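Local coordinates for Acarbose/maltose binding protein GacH (Streptomyces glaucescens, PDB 3K01), which binds acarbose and an acarbose homolog, and probably maltose, as the extracellular solute receptor of an ABC transporter, at residues R89-S100 and Y129-V139; Y197-E206 and A363-E371. One frame throughout, in Å; residues are numbered along the deposited sequence. Where two conformers were deposited one is given.

Contact 1. Residues R89-S100 and Y129-V139; sequences RTEVAWVADFAS and YEGKTYAVPQV
Tyr129 and Tyr134 receive the helix 92-100 in two different ways. The methyl group of Ala99 stands squarely over the face of the Tyr134 ring, with CB 3.9 Å from the ring centroid and 13° off its normal, a CH-pi contact. Tyr129, its CG anti to the backbone N (chi1 175°), swings its ring alongside the helix instead: CD1 lies 3.6 Å from Ala96 CB, and the phenol end reaches Ser100. A water donates to Ser100 O at 2.8 Å and also bonds Tyr129 OH. One turn back, Val95 divides its two methyls, CG1 against Tyr134 CB and CG2 against Ala135 CB.

The far end is polar. The extended side chains of Arg89 and Gln138 cross at about a right angle, and Arg89 NE gives Gln138 OE1 a bond of 2.7 Å, in the carbonyl plane on a lone pair and at the guanidinium edge. NH2 adds a weak second bond to this oxygen, and the guanidinium meets Trp298 in a cation-pi contact. Gln138 and Val139 form a classic beta bulge facing Trp298 on strand 293-302. That strand pairs with 87-91 and 132-148, Tyr44 of helix 41-49 packs on Gln138, and helix 67-79 packs against Trp94 and Phe98.

Contact 2. Residues Y197-E206 and A363-E371; sequences YGEGGDLVDE and AVERPWIAE
Val364 and Tyr197 meet from opposite directions. Val364 lays its branched side chain over one face of the ring, CG1 3.8 Å from the ring centroid. With CG1 anti to the backbone N (chi1 174°), both methyls reach the ring, CG1 toward CE1 and CZ, CG2 toward CG and CD2. Farther along, Val204 CG2 meets Pro367 CB at 3.6 Å, the two side chains crossing at about a right angle, and Leu203 CD1 touches the proline at CD. These contacts join the end of helix 193-198, closed by a Schellman motif at Gly200, and strand 204-205 to the segment following strand 363-364.

One direct hydrogen bond joins the segments: Trp368 N gives a nearly straight bond (165°) of 3.0 Å to Glu206 OE1, arriving from above the carboxylate plane. OE2 of the same carboxylate rests 3.5 Å from Ile369 CG2. The indole is held by its own segment, Trp368 NE1 donating to Glu365 OE1 at 2.9 Å.

Water supplies the remaining links. Tyr197 OH donates to one water at 2.6 Å, and that water bonds Asp202 OD1 and Glu365 O; a second water donates to both Tyr197 OH and Val364 O. A third joins Asp202 OD2 to Glu365 O.

Polar cohesion thus rests mostly on bridging water: two waters each donate to the Asp202 carboxylate and to Glu365 O, whereas Glu206 takes a backbone N-H directly.

Overall arrangement
The two contacts come in series along the chain: contact 1 closes before contact 2 opens, and their centres lie 16 Å apart. Both reach the large mixed sheet, where strand 293-302 pairs antiparallel with 87-91 and 132-148 and parallel with 363-364. They also touch directly. Ala96 and Ser100 of helix 92-100 pack against Ile369 and Ala370, and Tyr129 meets the Trp368 carbonyl. Residues 363-371 therefore lie between helix 92-100 and the 197-206 segment. Solute-binding proteins of this family are built of two lobes with the ligand between them, and the late segment 363-371 probably lies where chain parts of both lobes meet.

Contact 1. Residues R89-S100 and Y129-V139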
loop_
_atom_site.group_PDB
_atom_site.type_symbol
_atom_site.label_atom_id
_atom_site.label_comp_id
_atom_site.label_asym_id
_atom_site.label_seq_id
_atom_site.Cartn_x
_atom_site.Cartn_y
_atom_site.Cartn_z
ATOM N N ARG A 89 9.857 -6.757 10.367
ATOM C CA ARG A 89 9.324 -6.142 9.135
ATOM C C ARG A 89 7.896 -5.659 9.427
ATOM O O ARG A 89 7.055 -6.446 9.882
ATOM C CB ARG A 89 9.354 -7.110 7.966
ATOM C CG ARG A 89 9.299 -6.393 6.654
ATOM C CD ARG A 89 8.928 -7.304 5.536
ATOM N NE ARG A 89 9.186 -6.760 4.208
ATOM C CZ ARG A 89 8.594 -7.219 3.103
ATOM N NH1 ARG A 89 7.704 -8.200 3.189
ATOM N NH2 ARG A 89 8.913 -6.711 1.928
ATOM N N THR A 90 7.642 -4.375 9.169
ATOM C CA THR A 90 6.422 -3.709 9.656
ATOM C C THR A 90 5.653 -3.091 8.509
ATOM O O THR A 90 6.178 -2.257 7.783
ATOM C CB THR A 90 6.716 -2.568 10.683
ATOM O OG1 THR A 90 7.724 -1.679 10.166
ATOM C CG2 THR A 90 7.170 -3.129 12.029
ATOM N N GLU A 91 4.398 -3.503 8.314
ATOM C CA GLU A 91 3.618 -2.900 7.249
ATOM C C GLU A 91 3.453 -1.422 7.595
ATOM O O GLU A 91 3.565 -1.048 8.762
ATOM C CB GLU A 91 2.281 -3.615 7.147
ATOM C CG GLU A 91 1.591 -3.473 5.812
ATOM C CD GLU A 91 0.480 -2.435 5.820
ATOM O OE1 GLU A 91 0.065 -1.953 6.908
ATOM O OE2 GLU A 91 -0.010 -2.111 4.720
ATOM N N VAL A 92 3.207 -0.563 6.605
ATOM C CA VAL A 92 3.162 0.865 6.900
ATOM C C VAL A 92 2.213 1.224 8.060
ATOM O O VAL A 92 2.552 2.069 8.894
ATOM C CB VAL A 92 2.867 1.737 5.672
ATOM C CG1 VAL A 92 4.040 1.720 4.674
ATOM C CG2 VAL A 92 1.536 1.375 4.974
ATOM N N ALA A 93 1.037 0.609 8.124
ATOM C CA ALA A 93 0.073 0.900 9.205
ATOM C C ALA A 93 0.517 0.285 10.530
ATOM O O ALA A 93 0.088 0.720 11.608
ATOM C CB ALA A 93 -1.326 0.383 8.852
ATOM N N TRP A 94 1.368 -0.736 10.476
ATOM C CA TRP A 94 1.772 -1.430 11.699
ATOM C C TRP A 94 2.754 -0.592 12.515
ATOM O O TRP A 94 2.915 -0.866 13.706
ATOM C CB TRP A 94 2.401 -2.788 11.425
ATOM C CG TRP A 94 1.516 -3.813 10.797
ATOM C CD1 TRP A 94 0.220 -3.661 10.377
ATOM C CD2 TRP A 94 1.922 -5.131 10.436
ATOM N NE1 TRP A 94 -0.204 -4.841 9.797
ATOM C CE2 TRP A 94 0.819 -5.758 9.828
ATOM C CE3 TRP A 94 3.119 -5.852 10.581
ATOM C CZ2 TRP A 94 0.883 -7.071 9.334
ATOM C CZ3 TRP A 94 3.178 -7.164 10.103
ATOM C CH2 TRP A 94 2.058 -7.751 9.496
ATOM N N VAL A 95 3.428 0.387 11.912
ATOM C CA VAL A 95 4.344 1.217 12.689
ATOM C C VAL A 95 3.593 1.895 13.824
ATOM O O VAL A 95 3.994 1.751 14.986
ATOM C CB VAL A 95 5.063 2.239 11.807
ATOM C CG1 VAL A 95 5.978 3.129 12.668
ATOM C CG2 VAL A 95 5.879 1.524 10.747
ATOM N N ALA A 96 2.520 2.611 13.520
ATOM C CA ALA A 96 1.754 3.277 14.570
ATOM C C ALA A 96 1.048 2.265 15.465
ATOM O O ALA A 96 0.937 2.491 16.673
ATOM C CB ALA A 96 0.764 4.228 13.979
ATOM N N ASP A 97 0.598 1.148 14.902
ATOM C CA ASP A 97 -0.049 0.082 15.672
ATOM C C ASP A 97 0.934 -0.360 16.776
ATOM O O ASP A 97 0.638 -0.268 17.981
ATOM C CB ASP A 97 -0.420 -1.065 14.708
ATOM C CG ASP A 97 -1.228 -2.169 15.345
ATOM O OD1 ASP A 97 -1.658 -2.020 16.510
ATOM O OD2 ASP A 97 -1.415 -3.176 14.631
ATOM N N PHE A 98 2.116 -0.817 16.395
ATOM C CA PHE A 98 3.078 -1.343 17.383
ATOM C C PHE A 98 3.626 -0.226 18.264
ATOM O O PHE A 98 3.834 -0.443 19.459
ATOM C CB PHE A 98 4.245 -2.009 16.663
ATOM C CG PHE A 98 3.895 -3.250 15.858
ATOM C CD1 PHE A 98 2.781 -4.046 16.120
ATOM C CD2 PHE A 98 4.756 -3.632 14.860
ATOM C CE1 PHE A 98 2.530 -5.187 15.329
ATOM C CE2 PHE A 98 4.519 -4.764 14.075
ATOM C CZ PHE A 98 3.399 -5.536 14.315
ATOM N N ALA A 99 3.889 0.955 17.715
ATOM C CA ALA A 99 4.473 2.026 18.541
ATOM C C ALA A 99 3.471 2.498 19.589
ATOM O O ALA A 99 3.875 2.854 20.720
ATOM C CB ALA A 99 4.943 3.180 17.688
ATOM N N SER A 100 2.190 2.531 19.231
ATOM C CA SER A 100 1.159 3.012 20.128
ATOM C C SER A 100 1.005 2.160 21.364
ATOM O O SER A 100 0.402 2.632 22.342
ATOM C CB SER A 100 -0.197 3.103 19.424
ATOM O OG SER A 100 -0.721 1.804 19.203
ATOM N N TYR A 129 5.480 8.389 14.281
ATOM C CA TYR A 129 4.287 8.265 15.114
ATOM C C TYR A 129 4.441 9.292 16.215
ATOM O O TYR A 129 5.417 9.251 16.964
ATOM C CB TYR A 129 4.151 6.862 15.701
ATOM C CG TYR A 129 2.984 6.726 16.670
ATOM C CD1 TYR A 129 1.666 6.823 16.238
ATOM C CD2 TYR A 129 3.209 6.514 18.028
ATOM C CE1 TYR A 129 0.620 6.710 17.134
ATOM C CE2 TYR A 129 2.167 6.388 18.923
ATOM C CZ TYR A 129 0.870 6.496 18.461
ATOM O OH TYR A 129 -0.193 6.358 19.330
ATOM N N GLU A 130 3.494 10.243 16.241
ATOM C CA GLU A 130 3.433 11.304 17.251
ATOM C C GLU A 130 4.792 11.964 17.448
ATOM O O GLU A 130 5.284 12.102 18.568
ATOM C CB GLU A 130 2.868 10.734 18.549
ATOM C CG GLU A 130 1.445 10.247 18.339
ATOM C CD GLU A 130 0.708 9.876 19.602
ATOM O OE1 GLU A 130 1.348 9.561 20.627
ATOM O OE2 GLU A 130 -0.546 9.870 19.545
ATOM N N GLY A 131 5.382 12.365 16.335
ATOM C CA GLY A 131 6.582 13.188 16.367
ATOM C C GLY A 131 7.879 12.440 16.607
ATOM O O GLY A 131 8.920 13.097 16.763
ATOM N N LYS A 132 7.859 11.097 16.625
ATOM C CA LYS A 132 9.097 10.306 16.735
ATOM C C LYS A 132 9.171 9.283 15.615
ATOM O O LYS A 132 8.147 8.896 15.053
ATOM C CB LYS A 132 9.212 9.607 18.085
ATOM C CG LYS A 132 9.393 10.583 19.268
ATOM C CD LYS A 132 9.489 9.850 20.583
ATOM C CE LYS A 132 9.733 10.810 21.744
ATOM N NZ LYS A 132 9.526 10.081 23.026
ATOM N N THR A 133 10.379 8.846 15.287
ATOM C CA THR A 133 10.591 7.882 14.201
ATOM C C THR A 133 10.745 6.495 14.804
ATOM O O THR A 133 11.562 6.289 15.727
ATOM C CB THR A 133 11.877 8.245 13.456
ATOM O OG1 THR A 133 11.777 9.602 13.015
ATOM C CG2 THR A 133 12.082 7.338 12.252
ATOM N N TYR A 134 9.969 5.522 14.298
ATOM C CA TYR A 134 9.996 4.163 14.795
ATOM C C TYR A 134 10.297 3.123 13.724
ATOM O O TYR A 134 10.109 1.922 13.947
ATOM C CB TYR A 134 8.664 3.817 15.477
ATOM C CG TYR A 134 8.409 4.606 16.736
ATOM C CD1 TYR A 134 8.945 4.175 17.948
ATOM C CD2 TYR A 134 7.629 5.756 16.722
ATOM C CE1 TYR A 134 8.713 4.893 19.124
ATOM C CE2 TYR A 134 7.408 6.476 17.881
ATOM C CZ TYR A 134 7.931 6.034 19.060
ATOM O OH TYR A 134 7.707 6.757 20.229
ATOM N N ALA A 135 10.739 3.567 12.557
ATOM C CA ALA A 135 11.047 2.614 11.492
ATOM C C ALA A 135 11.936 3.279 10.478
ATOM O O ALA A 135 12.124 4.495 10.512
ATOM C CB ALA A 135 9.744 2.089 10.811
ATOM N N VAL A 136 12.439 2.468 9.554
ATOM C CA VAL A 136 13.065 2.951 8.321
ATOM C C VAL A 136 12.309 2.319 7.129
ATOM O O VAL A 136 11.844 1.188 7.211
ATOM C CB VAL A 136 14.578 2.626 8.223
ATOM C CG1 VAL A 136 15.337 3.407 9.300
ATOM C CG2 VAL A 136 14.849 1.123 8.367
ATOM N N PRO A 137 12.192 3.051 6.018
ATOM C CA PRO A 137 11.405 2.515 4.885
ATOM C C PRO A 137 12.116 1.418 4.138
ATOM O O PRO A 137 13.350 1.403 4.027
ATOM C CB PRO A 137 11.231 3.741 3.970
ATOM C CG PRO A 137 11.530 4.940 4.854
ATOM C CD PRO A 137 12.646 4.418 5.734
ATOM N N GLN A 138 11.330 0.510 3.573
ATOM C CA GLN A 138 11.879 -0.608 2.806
ATOM C C GLN A 138 11.288 -0.659 1.386
ATOM O O GLN A 138 12.019 -0.442 0.411
ATOM C CB GLN A 138 11.674 -1.920 3.534
ATOM C CG GLN A 138 12.398 -3.075 2.883
ATOM C CD GLN A 138 11.919 -4.389 3.398
ATOM O OE1 GLN A 138 10.709 -4.632 3.428
ATOM N NE2 GLN A 138 12.848 -5.267 3.844
ATOM N N VAL A 139 9.978 -0.906 1.261
ATOM C CA VAL A 139 9.349 -0.926 -0.070
ATOM C C VAL A 139 8.013 -0.195 -0.003
ATOM O O VAL A 139 7.399 -0.060 1.069
ATOM C CB VAL A 139 9.124 -2.368 -0.602
ATOM C CG1 VAL A 139 10.451 -3.101 -0.852
ATOM C CG2 VAL A 139 8.277 -3.154 0.326
HETATM O O HOH W 1 0.126 5.446 22.206
#

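Contact 2. Residues Y197-E206 and A363-E371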
loop_
_atom_site.group_PDB
_atom_site.type_symbol
_atom_site.label_atom_id
_atom_site.label_comp_id
_atom_site.label_asym_id
_atom_site.label_seq_id
_atom_site.Cartn_x
_atom_site.Cartn_y
_atom_site.Cartn_z
ATOM N N TYR A 197 -9.836 10.318 -2.300
ATOM C CA TYR A 197 -8.741 11.245 -2.595
ATOM C C TYR A 197 -9.068 12.045 -3.861
ATOM O O TYR A 197 -8.723 13.227 -3.967
ATOM C CB TYR A 197 -7.433 10.461 -2.752
ATOM C CG TYR A 197 -7.028 9.645 -1.543
ATOM C CD1 TYR A 197 -7.332 10.054 -0.238
ATOM C CD2 TYR A 197 -6.369 8.435 -1.706
ATOM C CE1 TYR A 197 -6.934 9.295 0.855
ATOM C CE2 TYR A 197 -5.969 7.695 -0.644
ATOM C CZ TYR A 197 -6.278 8.096 0.648
ATOM O OH TYR A 197 -5.857 7.333 1.724
ATOM N N GLY A 198 -9.746 11.402 -4.811
ATOM C CA GLY A 198 -10.111 12.095 -6.046
ATOM C C GLY A 198 -11.073 13.261 -5.802
ATOM O O GLY A 198 -11.154 14.188 -6.612
ATOM N N GLU A 199 -11.829 13.189 -4.707
ATOM C CA GLU A 199 -12.717 14.289 -4.336
ATOM C C GLU A 199 -12.045 15.279 -3.407
ATOM O O GLU A 199 -12.690 16.207 -2.889
ATOM C CB GLU A 199 -13.993 13.734 -3.700
ATOM C CG GLU A 199 -14.841 12.922 -4.674
ATOM C CD GLU A 199 -15.068 13.667 -5.967
ATOM O OE1 GLU A 199 -15.609 14.799 -5.880
ATOM O OE2 GLU A 199 -14.701 13.171 -7.053
ATOM N N GLY A 200 -10.749 15.113 -3.198
ATOM C CA GLY A 200 -9.984 16.000 -2.322
ATOM C C GLY A 200 -10.219 15.702 -0.867
ATOM O O GLY A 200 -9.951 16.547 -0.007
ATOM N N GLY A 201 -10.716 14.509 -0.573
ATOM C CA GLY A 201 -11.068 14.136 0.797
ATOM C C GLY A 201 -10.020 13.295 1.496
ATOM O O GLY A 201 -8.988 12.932 0.908
ATOM N N ASP A 202 -10.252 13.013 2.774
ATOM C CA ASP A 202 -9.369 12.167 3.564
ATOM C C ASP A 202 -10.128 11.700 4.791
ATOM O O ASP A 202 -11.231 12.193 5.085
ATOM C CB ASP A 202 -8.093 12.904 3.985
ATOM C CG ASP A 202 -6.883 11.990 4.057
ATOM O OD1 ASP A 202 -7.021 10.774 4.294
ATOM O OD2 ASP A 202 -5.760 12.538 3.932
ATOM N N LEU A 203 -9.536 10.761 5.521
ATOM C CA LEU A 203 -10.215 10.081 6.606
ATOM C C LEU A 203 -10.297 10.950 7.856
ATOM O O LEU A 203 -11.384 11.201 8.398
ATOM C CB LEU A 203 -9.505 8.745 6.898
ATOM C CG LEU A 203 -9.427 7.800 5.693
ATOM C CD1 LEU A 203 -8.674 6.517 6.080
ATOM C CD2 LEU A 203 -10.808 7.469 5.132
ATOM N N VAL A 204 -9.140 11.436 8.302
ATOM C CA VAL A 204 -9.054 12.291 9.482
ATOM C C VAL A 204 -7.980 13.335 9.291
ATOM O O VAL A 204 -7.078 13.192 8.449
ATOM C CB VAL A 204 -8.736 11.500 10.780
ATOM C CG1 VAL A 204 -9.781 10.484 11.069
ATOM C CG2 VAL A 204 -7.338 10.853 10.703
ATOM N N ASP A 205 -8.099 14.395 10.079
ATOM C CA ASP A 205 -7.044 15.389 10.221
ATOM C C ASP A 205 -6.391 15.115 11.589
ATOM O O ASP A 205 -6.927 15.498 12.627
ATOM C CB ASP A 205 -7.670 16.785 10.137
ATOM C CG ASP A 205 -6.647 17.910 10.207
ATOM O OD1 ASP A 205 -5.485 17.667 10.591
ATOM O OD2 ASP A 205 -7.040 19.046 9.879
ATOM N N GLU A 206 -5.261 14.411 11.587
ATOM C CA GLU A 206 -4.559 14.079 12.834
ATOM C C GLU A 206 -4.188 15.345 13.589
ATOM O O GLU A 206 -4.461 15.466 14.779
ATOM C CB GLU A 206 -3.261 13.315 12.557
ATOM C CG GLU A 206 -3.335 12.169 11.577
ATOM C CD GLU A 206 -1.988 11.502 11.416
ATOM O OE1 GLU A 206 -1.561 11.268 10.257
ATOM O OE2 GLU A 206 -1.336 11.236 12.461
ATOM N N ALA A 363 0.682 8.468 -4.559
ATOM C CA ALA A 363 0.327 7.880 -3.272
ATOM C C ALA A 363 -0.024 8.944 -2.241
ATOM O O ALA A 363 0.624 9.992 -2.172
ATOM C CB ALA A 363 1.452 6.992 -2.780
ATOM N N VAL A 364 -1.026 8.627 -1.424
ATOM C CA VAL A 364 -1.471 9.514 -0.353
ATOM C C VAL A 364 -1.210 8.790 0.950
ATOM O O VAL A 364 -1.527 7.620 1.088
ATOM C CB VAL A 364 -2.999 9.830 -0.502
ATOM C CG1 VAL A 364 -3.525 10.642 0.700
ATOM C CG2 VAL A 364 -3.267 10.566 -1.797
ATOM N N GLU A 365 -0.655 9.517 1.920
ATOM C CA GLU A 365 -0.350 8.926 3.197
ATOM C C GLU A 365 -1.596 8.420 3.908
ATOM O O GLU A 365 -2.673 9.025 3.795
ATOM C CB GLU A 365 0.299 9.972 4.096
ATOM C CG GLU A 365 1.687 10.426 3.658
ATOM C CD GLU A 365 2.257 11.526 4.541
ATOM O OE1 GLU A 365 1.945 11.543 5.743
ATOM O OE2 GLU A 365 3.036 12.369 4.024
ATOM N N ARG A 366 -1.444 7.344 4.652
ATOM C CA ARG A 366 -2.456 6.927 5.624
ATOM C C ARG A 366 -2.447 7.915 6.791
ATOM O O ARG A 366 -1.473 8.639 6.982
ATOM C CB ARG A 366 -2.078 5.576 6.240
ATOM C CG ARG A 366 -1.793 4.473 5.276
ATOM C CD ARG A 366 -3.029 3.763 4.764
ATOM N NE ARG A 366 -2.570 2.605 4.016
ATOM C CZ ARG A 366 -2.562 1.336 4.418
ATOM N NH1 ARG A 366 -3.138 0.929 5.554
ATOM N NH2 ARG A 366 -2.072 0.430 3.585
ATOM N N PRO A 367 -3.512 7.902 7.618
ATOM C CA PRO A 367 -3.369 8.544 8.918
ATOM C C PRO A 367 -2.482 7.646 9.782
ATOM O O PRO A 367 -2.772 6.469 9.983
ATOM C CB PRO A 367 -4.813 8.604 9.461
ATOM C CG PRO A 367 -5.535 7.559 8.728
ATOM C CD PRO A 367 -4.841 7.286 7.419
ATOM N N TRP A 368 -1.411 8.229 10.319
ATOM C CA TRP A 368 -0.405 7.436 11.010
ATOM C C TRP A 368 -0.738 7.328 12.491
ATOM O O TRP A 368 -0.005 7.818 13.363
ATOM C CB TRP A 368 0.990 8.023 10.776
ATOM C CG TRP A 368 1.312 8.181 9.325
ATOM C CD1 TRP A 368 1.595 9.351 8.690
ATOM C CD2 TRP A 368 1.354 7.144 8.322
ATOM N NE1 TRP A 368 1.826 9.115 7.347
ATOM C CE2 TRP A 368 1.697 7.780 7.100
ATOM C CE3 TRP A 368 1.159 5.763 8.334
ATOM C CZ2 TRP A 368 1.814 7.087 5.904
ATOM C CZ3 TRP A 368 1.294 5.071 7.147
ATOM C CH2 TRP A 368 1.627 5.748 5.939
ATOM N N ILE A 369 -1.866 6.683 12.759
ATOM C CA ILE A 369 -2.437 6.625 14.112
ATOM C C ILE A 369 -2.655 5.171 14.511
ATOM O O ILE A 369 -2.714 4.277 13.653
ATOM C CB ILE A 369 -3.744 7.450 14.230
ATOM C CG1 ILE A 369 -4.851 6.873 13.335
ATOM C CG2 ILE A 369 -3.487 8.917 13.891
ATOM C CD1 ILE A 369 -6.204 7.571 13.537
ATOM N N ALA A 370 -2.788 4.934 15.811
ATOM C CA ALA A 370 -2.952 3.600 16.366
ATOM C C ALA A 370 -4.116 2.868 15.698
ATOM O O ALA A 370 -4.047 1.668 15.409
ATOM C CB ALA A 370 -3.189 3.711 17.874
ATOM N N GLU A 371 -5.187 3.605 15.438
ATOM C CA GLU A 371 -6.427 3.039 14.917
ATOM C C GLU A 371 -6.518 3.053 13.405
ATOM O O GLU A 371 -7.598 2.831 12.865
ATOM C CB GLU A 371 -7.615 3.833 15.468
ATOM C CG GLU A 371 -7.688 3.880 16.978
ATOM C CD GLU A 371 -6.952 5.070 17.582
ATOM O OE1 GLU A 371 -6.116 5.746 16.905
ATOM O OE2 GLU A 371 -7.239 5.332 18.776
HETATM O O HOH W 2 -3.349 5.895 2.026
HETATM O O HOH W 3 -5.457 8.555 3.992
HETATM O O HOH W 4 -3.282 11.644 4.374
HETATM O O HOH W 5 1.215 10.037 14.378
HETATM O O HOH W 6 -0.906 11.295 7.385
#